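Local coordinates for protein MHC class I antigen (Ctenopharyngodon idella, PDB 5H5Z) that probably presents peptides to T cells as the heavy chain of a fish MHC class I molecule, paired with beta-2-microglobulin, at residues F21-M26 / Q63-A68; D118-D123 / V137-K142; L240-D245 / N250-V255. One frame throughout, in Å; residues are numbered along the deposited sequence.

How the interactions relate
All three contacts are mostly buried, and none has a hydrogen bond running between its two segments. Interactions 1 and 2 each bring a helix against a strand of the same eight-stranded sheet, the floor of the peptide groove; their centres lie about 21 Å apart and they do not touch. Interaction 1 is apolar at its heart, whereas interaction 2 sets against a ring edge a threonine hydroxyl whose oxygen is also hydrogen-bonded to the bound peptide. Interaction 3 belongs to the immunoglobulin-like domain, with its centre about 51 and 54 Å from those of the other two. There aliphatic side chains pack on a phenylalanine ring, and no other chain of the assembly touches either segment.

Interaction 1 of 3, residues F21-M26 / Q63-A68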
loop_
_atom_site.group_PDB
_atom_site.type_symbol
_atom_site.label_atom_id
_atom_site.label_comp_id
_atom_site.label_asym_id
_atom_site.label_seq_id
_atom_site.Cartn_x
_atom_site.Cartn_y
_atom_site.Cartn_z
ATOM N N PHE A 21 14.663 4.791 -11.917
ATOM C CA PHE A 21 13.363 4.274 -12.312
ATOM C C PHE A 21 13.024 3.052 -11.480
ATOM O O PHE A 21 13.869 2.182 -11.289
ATOM C CB PHE A 21 13.376 3.905 -13.803
ATOM C CG PHE A 21 12.056 3.414 -14.325
ATOM C CD1 PHE A 21 11.086 4.311 -14.754
ATOM C CD2 PHE A 21 11.789 2.049 -14.405
ATOM C CE1 PHE A 21 9.870 3.864 -15.243
ATOM C CE2 PHE A 21 10.571 1.593 -14.895
ATOM C CZ PHE A 21 9.610 2.503 -15.314
ATOM N N THR A 22 11.786 3.002 -10.989
ATOM C CA THR A 22 11.253 1.835 -10.292
ATOM C C THR A 22 9.863 1.522 -10.847
ATOM O O THR A 22 9.047 2.423 -11.037
ATOM C CB THR A 22 11.150 2.081 -8.766
ATOM O OG1 THR A 22 12.426 2.470 -8.248
ATOM C CG2 THR A 22 10.677 0.824 -8.033
ATOM N N ALA A 23 9.595 0.247 -11.117
ATOM C CA ALA A 23 8.266 -0.171 -11.534
ATOM C C ALA A 23 7.784 -1.303 -10.639
ATOM O O ALA A 23 8.539 -2.234 -10.347
ATOM C CB ALA A 23 8.280 -0.618 -12.992
ATOM N N VAL A 24 6.535 -1.199 -10.189
ATOM C CA VAL A 24 5.865 -2.273 -9.444
ATOM C C VAL A 24 4.555 -2.646 -10.151
ATOM O O VAL A 24 3.790 -1.773 -10.560
ATOM C CB VAL A 24 5.605 -1.857 -7.971
ATOM C CG1 VAL A 24 4.652 -2.819 -7.268
ATOM C CG2 VAL A 24 6.919 -1.741 -7.206
ATOM N N GLY A 25 4.303 -3.945 -10.305
ATOM C CA GLY A 25 3.033 -4.403 -10.849
ATOM C C GLY A 25 2.249 -5.146 -9.792
ATOM O O GLY A 25 2.832 -5.871 -8.984
ATOM N N MET A 26 0.932 -4.961 -9.807
ATOM C CA MET A 26 0.049 -5.496 -8.778
ATOM C C MET A 26 -1.198 -6.127 -9.382
ATOM O O MET A 26 -1.762 -5.606 -10.348
ATOM C CB MET A 26 -0.384 -4.374 -7.824
ATOM C CG MET A 26 0.732 -3.777 -6.983
ATOM S SD MET A 26 0.174 -2.280 -6.156
ATOM C CE MET A 26 0.311 -1.076 -7.478
ATOM N N GLN A 63 12.636 -5.892 -21.200
ATOM C CA GLN A 63 12.827 -5.045 -22.374
ATOM C C GLN A 63 11.871 -3.850 -22.404
ATOM O O GLN A 63 12.285 -2.739 -22.722
ATOM C CB GLN A 63 12.733 -5.867 -23.668
ATOM C CG GLN A 63 13.555 -5.297 -24.810
ATOM C CD GLN A 63 15.032 -5.123 -24.462
ATOM O OE1 GLN A 63 15.692 -4.229 -24.986
ATOM N NE2 GLN A 63 15.554 -5.974 -23.575
ATOM N N VAL A 64 10.604 -4.085 -22.068
ATOM C CA VAL A 64 9.596 -3.023 -22.012
ATOM C C VAL A 64 10.010 -1.954 -20.991
ATOM O O VAL A 64 9.949 -0.742 -21.265
ATOM C CB VAL A 64 8.191 -3.598 -21.678
ATOM C CG1 VAL A 64 7.199 -2.490 -21.350
ATOM C CG2 VAL A 64 7.668 -4.441 -22.830
ATOM N N LEU A 65 10.470 -2.405 -19.829
ATOM C CA LEU A 65 10.796 -1.486 -18.732
ATOM C C LEU A 65 12.141 -0.772 -18.868
ATOM O O LEU A 65 12.304 0.326 -18.333
ATOM C CB LEU A 65 10.639 -2.173 -17.376
ATOM C CG LEU A 65 9.185 -2.603 -17.122
ATOM C CD1 LEU A 65 9.066 -3.555 -15.937
ATOM C CD2 LEU A 65 8.254 -1.402 -16.973
ATOM N N ILE A 66 13.090 -1.376 -19.592
ATOM C CA ILE A 66 14.316 -0.658 -19.966
ATOM C C ILE A 66 13.908 0.530 -20.842
ATOM O O ILE A 66 14.393 1.651 -20.647
ATOM C CB ILE A 66 15.344 -1.558 -20.694
ATOM C CG1 ILE A 66 15.950 -2.589 -19.734
ATOM C CG2 ILE A 66 16.467 -0.719 -21.293
ATOM C CD1 ILE A 66 16.712 -3.703 -20.435
ATOM N N GLY A 67 12.994 0.279 -21.779
ATOM C CA GLY A 67 12.400 1.329 -22.609
ATOM C C GLY A 67 11.686 2.398 -21.792
ATOM O O GLY A 67 11.853 3.592 -22.047
ATOM N N ALA A 68 10.893 1.966 -20.809
ATOM C CA ALA A 68 10.190 2.892 -19.907
ATOM C C ALA A 68 11.148 3.798 -19.132
ATOM O O ALA A 68 10.897 4.996 -18.992
ATOM C CB ALA A 68 9.286 2.130 -18.952
#
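Ala-68 N donates a hydrogen bond to Val-64 O at 2.9 Å within the helix, whose Ala-68 methyl lies against the ring of Phe-21. Ala-68 CB sits 3.7 Å from Phe-21 CZ, and the carbonyl carbon of Ala-68 lies above one ring face, 4.1 Å from the plane and shifted toward the rim. The ring gets there because Phe-21 CG is anti to the backbone N (chi1 -178°), which carries it off the strand toward the helix. One turn earlier, Leu-65 reaches down to the sheet with its CD2 branch, which meets Ala-23 CB at 4.1 Å and brushes Phe-21 CE2 at 4.3 Å. Small Ala-23 lets the leucine settle close to the strand, and the two segment axes come within 9.5 Å, running at 137° to each other. Tyr-9 and Phe-72 both meet the Phe-21 ring edge-to-face, so the phenylalanine is part of an aromatic cluster. Ala-68 also packs on an apolar side chain of the bound peptide, while Thr-22 and Val-24 touch Leu-55 of beta-2-microglobulin. A long helix resting on an antiparallel sheet in this way forms one wall and part of the floor of the MHC class I peptide-binding groove.

Interaction 2 of 3, residues D118-D123 / V137-K142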
loop_
_atom_site.group_PDB
_atom_site.type_symbol
_atom_site.label_atom_id
_atom_site.label_comp_id
_atom_site.label_asym_id
_atom_site.label_seq_id
_atom_site.Cartn_x
_atom_site.Cartn_y
_atom_site.Cartn_z
ATOM N N ASP A 118 -0.950 15.973 -10.174
ATOM C CA ASP A 118 -1.519 15.652 -11.498
ATOM C C ASP A 118 -0.843 16.444 -12.610
ATOM O O ASP A 118 -0.643 17.660 -12.485
ATOM C CB ASP A 118 -3.023 15.940 -11.540
ATOM C CG ASP A 118 -3.843 14.944 -10.740
ATOM O OD1 ASP A 118 -3.291 13.936 -10.252
ATOM O OD2 ASP A 118 -5.062 15.170 -10.607
ATOM N N PHE A 119 -0.488 15.750 -13.688
ATOM C CA PHE A 119 0.091 16.391 -14.869
ATOM C C PHE A 119 -0.844 16.188 -16.070
ATOM O O PHE A 119 -1.446 17.148 -16.551
ATOM C CB PHE A 119 1.505 15.857 -15.135
ATOM C CG PHE A 119 2.255 16.600 -16.214
ATOM C CD1 PHE A 119 2.834 17.839 -15.957
ATOM C CD2 PHE A 119 2.395 16.049 -17.490
ATOM C CE1 PHE A 119 3.530 18.521 -16.949
ATOM C CE2 PHE A 119 3.095 16.723 -18.485
ATOM C CZ PHE A 119 3.665 17.959 -18.214
ATOM N N VAL A 120 -0.979 14.944 -16.538
ATOM C CA VAL A 120 -1.979 14.598 -17.559
ATOM C C VAL A 120 -2.707 13.297 -17.190
ATOM O O VAL A 120 -2.112 12.384 -16.610
ATOM C CB VAL A 120 -1.390 14.461 -18.995
ATOM C CG1 VAL A 120 -0.958 15.808 -19.557
ATOM C CG2 VAL A 120 -0.241 13.459 -19.038
ATOM N N SER A 121 -3.992 13.229 -17.530
ATOM C CA SER A 121 -4.829 12.065 -17.236
ATOM C C SER A 121 -5.612 11.694 -18.482
ATOM O O SER A 121 -6.123 12.572 -19.188
ATOM C CB SER A 121 -5.811 12.369 -16.097
ATOM O OG SER A 121 -5.154 12.929 -14.979
ATOM N N LEU A 122 -5.710 10.396 -18.753
ATOM C CA LEU A 122 -6.453 9.932 -19.908
ATOM C C LEU A 122 -7.954 9.978 -19.662
ATOM O O LEU A 122 -8.449 9.461 -18.656
ATOM C CB LEU A 122 -6.035 8.503 -20.295
ATOM C CG LEU A 122 -6.807 7.792 -21.419
ATOM C CD1 LEU A 122 -6.669 8.532 -22.743
ATOM C CD2 LEU A 122 -6.349 6.347 -21.557
ATOM N N ASP A 123 -8.666 10.610 -20.586
ATOM C CA ASP A 123 -10.094 10.391 -20.735
ATOM C C ASP A 123 -10.264 9.456 -21.933
ATOM O O ASP A 123 -10.142 9.885 -23.088
ATOM C CB ASP A 123 -10.829 11.714 -20.966
ATOM C CG ASP A 123 -12.343 11.547 -21.014
ATOM O OD1 ASP A 123 -12.831 10.461 -21.394
ATOM O OD2 ASP A 123 -13.053 12.516 -20.681
ATOM N N VAL A 137 -0.103 21.270 -21.013
ATOM C CA VAL A 137 -0.868 21.491 -22.254
ATOM C C VAL A 137 -0.060 21.169 -23.520
ATOM O O VAL A 137 -0.599 20.610 -24.481
ATOM C CB VAL A 137 -1.470 22.917 -22.312
ATOM C CG1 VAL A 137 -2.242 23.143 -23.605
ATOM C CG2 VAL A 137 -2.387 23.151 -21.119
ATOM N N ILE A 138 1.228 21.507 -23.516
ATOM C CA ILE A 138 2.115 21.150 -24.631
ATOM C C ILE A 138 2.126 19.634 -24.855
ATOM O O ILE A 138 2.064 19.167 -25.995
ATOM C CB ILE A 138 3.548 21.680 -24.417
ATOM C CG1 ILE A 138 3.545 23.214 -24.400
ATOM C CG2 ILE A 138 4.493 21.155 -25.494
ATOM C CD1 ILE A 138 4.807 23.826 -23.834
ATOM N N THR A 139 2.186 18.876 -23.762
ATOM C CA THR A 139 2.141 17.407 -23.805
ATOM C C THR A 139 0.796 16.906 -24.340
ATOM O O THR A 139 0.754 16.012 -25.192
ATOM C CB THR A 139 2.455 16.800 -22.421
ATOM O OG1 THR A 139 3.811 17.106 -22.071
ATOM C CG2 THR A 139 2.257 15.274 -22.408
ATOM N N LYS A 140 -0.293 17.493 -23.844
ATOM C CA LYS A 140 -1.640 17.200 -24.335
ATOM C C LYS A 140 -1.722 17.263 -25.871
ATOM O O LYS A 140 -2.194 16.320 -26.514
ATOM C CB LYS A 140 -2.647 18.161 -23.689
ATOM C CG LYS A 140 -4.040 18.166 -24.300
ATOM C CD LYS A 140 -4.907 19.248 -23.667
ATOM C CE LYS A 140 -6.289 19.314 -24.304
ATOM N NZ LYS A 140 -7.064 18.051 -24.125
ATOM N N HIS A 141 -1.252 18.365 -26.454
ATOM C CA HIS A 141 -1.301 18.535 -27.913
ATOM C C HIS A 141 -0.404 17.547 -28.661
ATOM O O HIS A 141 -0.809 16.989 -29.683
ATOM C CB HIS A 141 -0.955 19.971 -28.319
ATOM C CG HIS A 141 -1.933 20.995 -27.828
ATOM N ND1 HIS A 141 -3.299 20.808 -27.877
ATOM C CD2 HIS A 141 -1.741 22.225 -27.296
ATOM C CE1 HIS A 141 -3.905 21.873 -27.385
ATOM N NE2 HIS A 141 -2.982 22.750 -27.028
ATOM N N LYS A 142 0.806 17.335 -28.144
ATOM C CA LYS A 142 1.741 16.381 -28.734
ATOM C C LYS A 142 1.147 14.978 -28.733
ATOM O O LYS A 142 1.179 14.282 -29.750
ATOM C CB LYS A 142 3.073 16.381 -27.976
ATOM C CG LYS A 142 4.098 15.406 -28.539
ATOM C CD LYS A 142 5.238 15.166 -27.565
ATOM C CE LYS A 142 6.115 14.021 -28.041
ATOM N NZ LYS A 142 7.425 14.009 -27.338
#
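Thr-139 meets both Phe-119 and Val-120, and its three side-chain heavy atoms share the work. Thr-139 CB comes first, 4.0 Å from Phe-119 CE2, on a bond that leaves the helix toward the strand. From there the side chain forks. The hydroxyl branch, OG1, lies anti to the carbonyl carbon and beside the backbone N (chi1 -65°), and this turns it to the rim of the Phe-119 ring. Thr-139 OG1 sits at the ring edge, in the ring plane, 3.7 Å from Phe-119 CE2, where the ring hydrogens would offer a weakly positive border to the oxygen. Its true polar partners lie elsewhere: OG1 is hydrogen-bonded to the backbone of the bound peptide and to Arg-82 NH1, so the phenylalanine flanks a hydroxyl that already has two polar partners, while Lys-142 NZ, further along the helix, is also hydrogen-bonded to the peptide backbone. The methyl branch of the threonine goes to the valine, with Thr-139 CG2 stopping 4.3 Å from Val-120 CG1.

Phe-119 and Val-120 both face Tyr-112, a classic beta bulge, which is consistent with two consecutive strand residues reaching the same threonine.

The contact joins strand 117-123, near the edge of the groove floor, to the short helix 134-145. Helix 55-82 comes in from across the groove, laying Val-79 and Arg-82 on Phe-119, while Val-120 is packed by Ala-136 and Trp-143 of helix 134-145 and by Trp-129 of the neighbouring strand 128-131.

Interaction 3 of 3, residues L240-D245 / N250-V255; sequences LNVGPD and NRFSCV
Leu-240 and Val-242 both pack on the ring of Phe-252, and these apolar contacts carry the interaction. The closer is that of Leu-240, whose CD2 branch comes obliquely to the ring, 3.5 Å from Phe-252 CD1 and 3.9 Å from Phe-252 CE1; the two side chains cross at about a right angle. With Leu-240 CG anti to the backbone N (chi1 180°), the side chain is directed to the ring. Val-242 and Phe-252 extend toward each other from opposite directions, and the CG2 methyl of Val-242 lies over a face of the ring, 4.0 Å above the plane and offset toward the rim. Val-242 CG2 is 4.1 Å from Phe-252 CZ.

Aromatic neighbours add a second kind of contact. His-217 meets the Phe-252 ring edge-to-face, and the ring of Trp-247 meets it with the planes only about 10° apart.

A covalent link lies close by. Cys-254, two residues beyond the phenylalanine, forms the disulfide with Cys-196 that pins the two sheets of an immunoglobulin domain together.

In the C1-set fold the chain leaves strand 234-240 of one sheet, passes Gly-243 at the N-cap position into the short helix 244-249 and enters strand 252-258 of the other sheet. Phe-252 packs under this crossover at one end of the sandwich, beside Lys-212 of strand 207-212, while Leu-240 also touches Trp-210 of that strand.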
loop_
_atom_site.group_PDB
_atom_site.type_symbol
_atom_site.label_atom_id
_atom_site.label_comp_id
_atom_site.label_asym_id
_atom_site.label_seq_id
_atom_site.Cartn_x
_atom_site.Cartn_y
_atom_site.Cartn_z
ATOM N N LEU A 240 -12.949 1.113 22.772
ATOM C CA LEU A 240 -14.071 1.615 23.559
ATOM C C LEU A 240 -13.549 2.253 24.833
ATOM O O LEU A 240 -12.848 1.605 25.614
ATOM C CB LEU A 240 -15.041 0.483 23.917
ATOM C CG LEU A 240 -16.272 0.868 24.748
ATOM C CD1 LEU A 240 -17.277 1.647 23.913
ATOM C CD2 LEU A 240 -16.928 -0.361 25.363
ATOM N N ASN A 241 -13.892 3.520 25.039
ATOM C CA ASN A 241 -13.497 4.215 26.253
ATOM C C ASN A 241 -14.676 4.592 27.139
ATOM O O ASN A 241 -15.064 5.756 27.226
ATOM C CB ASN A 241 -12.623 5.439 25.953
ATOM C CG ASN A 241 -11.901 5.952 27.188
ATOM O OD1 ASN A 241 -11.766 5.235 28.185
ATOM N ND2 ASN A 241 -11.434 7.191 27.131
ATOM N N VAL A 242 -15.258 3.582 27.776
ATOM C CA VAL A 242 -16.188 3.810 28.871
ATOM C C VAL A 242 -15.412 3.450 30.131
ATOM O O VAL A 242 -14.328 2.871 30.046
ATOM C CB VAL A 242 -17.495 2.993 28.729
ATOM C CG1 VAL A 242 -18.188 3.327 27.413
ATOM C CG2 VAL A 242 -17.236 1.492 28.833
ATOM N N GLY A 243 -15.938 3.803 31.293
ATOM C CA GLY A 243 -15.205 3.552 32.526
ATOM C C GLY A 243 -15.253 2.095 32.952
ATOM O O GLY A 243 -16.060 1.327 32.428
ATOM N N PRO A 244 -14.384 1.702 33.906
ATOM C CA PRO A 244 -14.481 0.366 34.493
ATOM C C PRO A 244 -15.838 0.133 35.161
ATOM O O PRO A 244 -16.295 -1.004 35.238
ATOM C CB PRO A 244 -13.360 0.355 35.546
ATOM C CG PRO A 244 -13.011 1.792 35.771
ATOM C CD PRO A 244 -13.234 2.450 34.444
ATOM N N ASP A 245 -16.470 1.210 35.635
ATOM C CA ASP A 245 -17.797 1.132 36.249
ATOM C C ASP A 245 -18.885 0.818 35.221
ATOM O O ASP A 245 -19.758 -0.019 35.468
ATOM C CB ASP A 245 -18.123 2.424 37.002
ATOM C CG ASP A 245 -17.088 2.755 38.056
ATOM O OD1 ASP A 245 -17.158 2.180 39.161
ATOM O OD2 ASP A 245 -16.197 3.587 37.773
ATOM N N ASN A 250 -22.745 -3.168 33.038
ATOM C CA ASN A 250 -23.391 -3.572 31.791
ATOM C C ASN A 250 -22.673 -4.724 31.097
ATOM O O ASN A 250 -21.584 -5.125 31.507
ATOM C CB ASN A 250 -23.530 -2.368 30.852
ATOM C CG ASN A 250 -24.173 -1.173 31.535
ATOM O OD1 ASN A 250 -23.491 -0.347 32.146
ATOM N ND2 ASN A 250 -25.493 -1.085 31.448
ATOM N N ARG A 251 -23.292 -5.263 30.052
ATOM C CA ARG A 251 -22.696 -6.347 29.286
ATOM C C ARG A 251 -22.228 -5.831 27.934
ATOM O O ARG A 251 -22.983 -5.833 26.959
ATOM C CB ARG A 251 -23.680 -7.505 29.124
ATOM C CG ARG A 251 -23.931 -8.293 30.401
ATOM C CD ARG A 251 -24.949 -9.404 30.188
ATOM N NE ARG A 251 -24.462 -10.435 29.270
ATOM C CZ ARG A 251 -25.109 -11.566 28.988
ATOM N NH1 ARG A 251 -24.577 -12.435 28.137
ATOM N NH2 ARG A 251 -26.283 -11.834 29.553
ATOM N N PHE A 252 -20.987 -5.369 27.893
ATOM C CA PHE A 252 -20.386 -4.897 26.659
ATOM C C PHE A 252 -19.750 -6.052 25.900
ATOM O O PHE A 252 -19.254 -7.008 26.497
ATOM C CB PHE A 252 -19.333 -3.826 26.939
ATOM C CG PHE A 252 -19.902 -2.462 27.215
ATOM C CD1 PHE A 252 -20.160 -1.575 26.168
ATOM C CD2 PHE A 252 -20.165 -2.051 28.520
ATOM C CE1 PHE A 252 -20.678 -0.313 26.420
ATOM C CE2 PHE A 252 -20.684 -0.788 28.777
ATOM C CZ PHE A 252 -20.941 0.081 27.726
ATOM N N SER A 253 -19.769 -5.955 24.578
ATOM C CA SER A 253 -19.106 -6.932 23.728
ATOM C C SER A 253 -18.636 -6.262 22.445
ATOM O O SER A 253 -19.159 -5.215 22.067
ATOM C CB SER A 253 -20.055 -8.090 23.403
ATOM O OG SER A 253 -21.184 -7.633 22.677
ATOM N N CYS A 254 -17.641 -6.863 21.797
ATOM C CA CYS A 254 -17.219 -6.449 20.464
ATOM C C CYS A 254 -17.734 -7.454 19.454
ATOM O O CYS A 254 -17.711 -8.660 19.711
ATOM C CB CYS A 254 -15.695 -6.379 20.354
ATOM S SG CYS A 254 -15.178 -5.971 18.674
ATOM N N VAL A 255 -18.197 -6.957 18.309
ATOM C CA VAL A 255 -18.614 -7.821 17.209
ATOM C C VAL A 255 -17.770 -7.506 15.975
ATOM O O VAL A 255 -17.726 -6.362 15.517
ATOM C CB VAL A 255 -20.124 -7.684 16.893
ATOM C CG1 VAL A 255 -20.529 -8.641 15.776
ATOM C CG2 VAL A 255 -20.968 -7.946 18.136
#